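Local coordinates for protein inositol dehydrogenase (PDB 4MKX) that probably oxidises scyllo-inositol with NAD as cofactor, as an inositol dehydrogenase of the Gfo/Idh/MocA family, at residues A[228-240]-A[246-258]. Sequence-based numbering, arbitrary orientation.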
loop_
_atom_site.group_PDB
_atom_site.type_symbol
_atom_site.label_atom_id
_atom_site.label_comp_id
_atom_site.label_asym_id
_atom_site.label_seq_id
_atom_site.Cartn_x
_atom_site.Cartn_y
_atom_site.Cartn_z
ATOM N N LYS A 228 24.835 -8.834 -30.027
ATOM C CA LYS A 228 26.154 -8.941 -30.641
ATOM C C LYS A 228 27.274 -8.839 -29.613
ATOM O O LYS A 228 28.401 -9.263 -29.867
ATOM C CB LYS A 228 26.326 -7.861 -31.710
ATOM C CG LYS A 228 25.354 -8.003 -32.871
ATOM C CD LYS A 228 25.642 -9.265 -33.672
ATOM C CE LYS A 228 24.489 -9.621 -34.599
ATOM N NZ LYS A 228 24.898 -10.649 -35.598
ATOM N N ALA A 229 26.959 -8.278 -28.452
ATOM C CA ALA A 229 27.949 -8.091 -27.399
ATOM C C ALA A 229 27.940 -9.246 -26.400
ATOM O O ALA A 229 28.708 -9.248 -25.435
ATOM C CB ALA A 229 27.709 -6.772 -26.684
ATOM N N GLY A 230 27.071 -10.225 -26.634
ATOM C CA GLY A 230 26.928 -11.340 -25.716
ATOM C C GLY A 230 26.501 -10.857 -24.344
ATOM O O GLY A 230 26.952 -11.373 -23.317
ATOM N N GLU A 231 25.653 -9.835 -24.324
ATOM C CA GLU A 231 25.098 -9.349 -23.072
ATOM C C GLU A 231 23.586 -9.505 -23.068
ATOM O O GLU A 231 22.993 -9.824 -24.091
ATOM C CB GLU A 231 25.489 -7.893 -22.814
ATOM C CG GLU A 231 26.706 -7.733 -21.918
ATOM C CD GLU A 231 26.489 -8.256 -20.497
ATOM O OE1 GLU A 231 25.352 -8.646 -20.140
ATOM O OE2 GLU A 231 27.468 -8.274 -19.726
ATOM N N LEU A 232 22.975 -9.309 -21.907
ATOM C CA LEU A 232 21.528 -9.449 -21.772
ATOM C C LEU A 232 20.978 -8.245 -21.061
ATOM O O LEU A 232 21.587 -7.760 -20.103
ATOM C CB LEU A 232 21.170 -10.690 -20.953
ATOM C CG LEU A 232 21.152 -12.040 -21.655
ATOM C CD1 LEU A 232 20.944 -13.156 -20.647
ATOM C CD2 LEU A 232 20.064 -12.051 -22.717
ATOM N N GLU A 233 19.821 -7.770 -21.507
ATOM C CA GLU A 233 19.145 -6.686 -20.808
ATOM C C GLU A 233 18.155 -7.211 -19.767
ATOM O O GLU A 233 17.959 -6.582 -18.731
ATOM C CB GLU A 233 18.439 -5.761 -21.796
ATOM C CG GLU A 233 17.233 -6.372 -22.433
ATOM C CD GLU A 233 16.477 -5.398 -23.291
ATOM O OE1 GLU A 233 17.137 -4.554 -23.938
ATOM O OE2 GLU A 233 15.231 -5.494 -23.323
ATOM N N THR A 234 17.516 -8.347 -20.044
ATOM C CA THR A 234 16.646 -8.997 -19.061
ATOM C C THR A 234 16.823 -10.493 -19.171
ATOM O O THR A 234 16.906 -11.035 -20.274
ATOM C CB THR A 234 15.149 -8.687 -19.288
ATOM O OG1 THR A 234 14.977 -7.294 -19.559
ATOM C CG2 THR A 234 14.336 -9.054 -18.049
ATOM N N GLY A 235 16.878 -11.169 -18.030
ATOM C CA GLY A 235 16.968 -12.610 -18.029
ATOM C C GLY A 235 16.158 -13.167 -16.892
ATOM O O GLY A 235 15.896 -12.490 -15.893
ATOM N N ALA A 236 15.740 -14.408 -17.045
ATOM C CA ALA A 236 14.996 -15.074 -16.012
ATOM C C ALA A 236 15.536 -16.481 -15.855
ATOM O O ALA A 236 16.051 -17.073 -16.809
ATOM C CB ALA A 236 13.510 -15.103 -16.368
ATOM N N ALA A 237 15.404 -17.022 -14.652
ATOM C CA ALA A 237 15.903 -18.353 -14.383
ATOM C C ALA A 237 15.006 -19.105 -13.430
ATOM O O ALA A 237 14.388 -18.524 -12.527
ATOM C CB ALA A 237 17.324 -18.272 -13.820
ATOM N N LEU A 238 14.951 -20.421 -13.620
ATOM C CA LEU A 238 14.271 -21.291 -12.684
ATOM C C LEU A 238 15.323 -22.248 -12.139
ATOM O O LEU A 238 16.158 -22.744 -12.887
ATOM C CB LEU A 238 13.171 -22.073 -13.396
ATOM C CG LEU A 238 12.335 -23.025 -12.555
ATOM C CD1 LEU A 238 11.599 -22.278 -11.447
ATOM C CD2 LEU A 238 11.365 -23.750 -13.492
ATOM N N MET A 239 15.288 -22.484 -10.838
ATOM C CA MET A 239 16.322 -23.275 -10.186
ATOM C C MET A 239 15.678 -24.280 -9.260
ATOM O O MET A 239 14.710 -23.983 -8.561
ATOM C CB MET A 239 17.260 -22.357 -9.395
ATOM C CG MET A 239 17.812 -21.231 -10.227
ATOM S SD MET A 239 19.167 -20.374 -9.415
ATOM C CE MET A 239 18.317 -19.783 -7.971
ATOM N N GLN A 240 16.229 -25.488 -9.249
ATOM C CA GLN A 240 15.756 -26.501 -8.345
ATOM C C GLN A 240 16.892 -26.710 -7.364
ATOM O O GLN A 240 18.033 -26.933 -7.776
ATOM C CB GLN A 240 15.521 -27.788 -9.119
ATOM C CG GLN A 240 14.855 -28.884 -8.330
ATOM C CD GLN A 240 14.363 -29.985 -9.264
ATOM O OE1 GLN A 240 15.124 -30.488 -10.094
ATOM N NE2 GLN A 240 13.094 -30.335 -9.153
ATOM N N MET A 246 12.265 -24.604 -4.729
ATOM C CA MET A 246 12.238 -23.917 -5.999
ATOM C C MET A 246 12.729 -22.500 -5.823
ATOM O O MET A 246 12.501 -21.890 -4.793
ATOM C CB MET A 246 10.814 -23.922 -6.538
ATOM C CG MET A 246 10.291 -25.326 -6.726
ATOM S SD MET A 246 8.562 -25.368 -7.186
ATOM C CE MET A 246 7.771 -25.012 -5.644
ATOM N N ALA A 247 13.399 -21.986 -6.842
ATOM C CA ALA A 247 13.777 -20.577 -6.833
ATOM C C ALA A 247 13.610 -19.984 -8.214
ATOM O O ALA A 247 13.804 -20.648 -9.223
ATOM C CB ALA A 247 15.208 -20.384 -6.337
ATOM N N ILE A 248 13.221 -18.716 -8.239
ATOM C CA ILE A 248 13.017 -17.989 -9.477
ATOM C C ILE A 248 13.860 -16.733 -9.407
ATOM O O ILE A 248 13.835 -16.029 -8.393
ATOM C CB ILE A 248 11.544 -17.573 -9.609
ATOM C CG1 ILE A 248 10.664 -18.816 -9.734
ATOM C CG2 ILE A 248 11.345 -16.669 -10.819
ATOM C CD1 ILE A 248 9.201 -18.519 -9.706
ATOM N N LEU A 249 14.628 -16.457 -10.457
ATOM C CA LEU A 249 15.403 -15.219 -10.506
ATOM C C LEU A 249 14.996 -14.388 -11.703
ATOM O O LEU A 249 14.707 -14.925 -12.759
ATOM C CB LEU A 249 16.895 -15.517 -10.638
ATOM C CG LEU A 249 17.583 -16.242 -9.497
ATOM C CD1 LEU A 249 19.076 -16.329 -9.798
ATOM C CD2 LEU A 249 17.333 -15.509 -8.194
ATOM N N VAL A 250 14.983 -13.071 -11.539
ATOM C CA VAL A 250 14.918 -12.186 -12.696
ATOM C C VAL A 250 16.010 -11.147 -12.505
ATOM O O VAL A 250 16.193 -10.626 -11.408
ATOM C CB VAL A 250 13.550 -11.498 -12.856
ATOM C CG1 VAL A 250 13.638 -10.419 -13.931
ATOM C CG2 VAL A 250 12.484 -12.505 -13.242
ATOM N N ALA A 251 16.772 -10.894 -13.561
ATOM C CA ALA A 251 17.834 -9.895 -13.527
ATOM C C ALA A 251 17.630 -9.001 -14.727
ATOM O O ALA A 251 17.207 -9.450 -15.788
ATOM C CB ALA A 251 19.197 -10.547 -13.586
ATOM N N GLY A 252 17.926 -7.724 -14.573
ATOM C CA GLY A 252 17.714 -6.834 -15.680
ATOM C C GLY A 252 18.473 -5.552 -15.505
ATOM O O GLY A 252 19.000 -5.265 -14.428
ATOM N N ARG A 253 18.516 -4.779 -16.580
ATOM C CA ARG A 253 19.225 -3.516 -16.565
ATOM C C ARG A 253 18.325 -2.382 -17.012
ATOM O O ARG A 253 18.793 -1.260 -17.212
ATOM C CB ARG A 253 20.442 -3.612 -17.480
ATOM C CG ARG A 253 21.307 -4.824 -17.213
ATOM C CD ARG A 253 22.533 -4.813 -18.101
ATOM N NE ARG A 253 23.473 -5.880 -17.767
ATOM C CZ ARG A 253 24.348 -5.820 -16.763
ATOM N NH1 ARG A 253 24.397 -4.751 -15.978
ATOM N NH2 ARG A 253 25.168 -6.839 -16.543
ATOM N N ASN A 254 17.031 -2.659 -17.148
ATOM C CA ASN A 254 16.128 -1.679 -17.747
ATOM C C ASN A 254 14.813 -1.440 -16.993
ATOM O O ASN A 254 13.737 -1.485 -17.589
ATOM C CB ASN A 254 15.829 -2.090 -19.195
ATOM C CG ASN A 254 15.271 -0.949 -20.028
ATOM O OD1 ASN A 254 15.636 0.209 -19.832
ATOM N ND2 ASN A 254 14.377 -1.276 -20.961
ATOM N N ALA A 255 14.891 -1.187 -15.690
ATOM C CA ALA A 255 13.685 -0.877 -14.917
ATOM C C ALA A 255 13.337 0.598 -15.045
ATOM O O ALA A 255 14.147 1.467 -14.728
ATOM C CB ALA A 255 13.867 -1.246 -13.436
ATOM N N ALA A 256 12.126 0.895 -15.490
ATOM C CA ALA A 256 11.745 2.286 -15.691
ATOM C C ALA A 256 11.497 3.027 -14.377
ATOM O O ALA A 256 11.652 4.252 -14.310
ATOM C CB ALA A 256 10.523 2.377 -16.595
ATOM N N HIS A 257 11.112 2.296 -13.333
ATOM C CA HIS A 257 10.643 2.949 -12.112
ATOM C C HIS A 257 11.720 3.196 -11.059
ATOM O O HIS A 257 11.445 3.815 -10.027
ATOM C CB HIS A 257 9.469 2.171 -11.501
ATOM C CG HIS A 257 9.796 0.750 -11.163
ATOM N ND1 HIS A 257 9.977 -0.222 -12.127
ATOM C CD2 HIS A 257 9.989 0.137 -9.971
ATOM C CE1 HIS A 257 10.255 -1.374 -11.542
ATOM N NE2 HIS A 257 10.260 -1.187 -10.232
ATOM N N GLY A 258 12.931 2.720 -11.325
ATOM C CA GLY A 258 14.035 2.881 -10.395
ATOM C C GLY A 258 14.794 1.587 -10.194
ATOM O O GLY A 258 14.823 0.733 -11.075
HETATM O O HOH W 1 15.359 -5.240 -17.481
#
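The carbonyl oxygen of Ala-251 receives the amide of Gly-235 at 2.8 Å (N to O), with the CA-H of Thr-234 as a second, weaker contact on the same oxygen. Gly-235 and Ala-251 form a hydrogen-bonded pair of an antiparallel hairpin whose strands, 234-240 and 246-252, run at 169° to each other; Ala-237 with Leu-249 and Met-239 with Ala-247 repeat the pattern. Past Gly-235, at the corner end, Arg-253 N adds one more bond, to Glu-233 O, before the chain turns. Water 1 spans the same end, donating to Thr-234 OG1 and accepting from Asn-254 N.

On one face Met-239 bends at chi3 (-61°), which brings CE down to 3.6 Å from Ala-247 CB and 3.9 Å from Leu-249 CG; Ile-203 of helix 197-207 packs against all three residues. The other face sets Leu-238 CD1 4.0 Å from Ile-248 CG1, and there a second subunit packs against Thr-234 and Met-246.

Arg-253 reaches back, extended from CG to NE, and presents the edge of its guanidinium to Leu-232 O, 3.5 Å from NE. The carboxylate of Glu-231 stands nearly perpendicular to it (87°), too distant for a salt bridge; NH2 pairs instead with Asp-194. Were Arg-253 replaced by an alanine, Asp-194 would probably lose this countercharge and a gap would open beside Leu-232 O. The chemistry thus divides the work: main-chain bonds and apolar side chains zip the two strands together within the mixed sheet of the C-terminal domain, while a salt bridge ties the corner to helix 191-195.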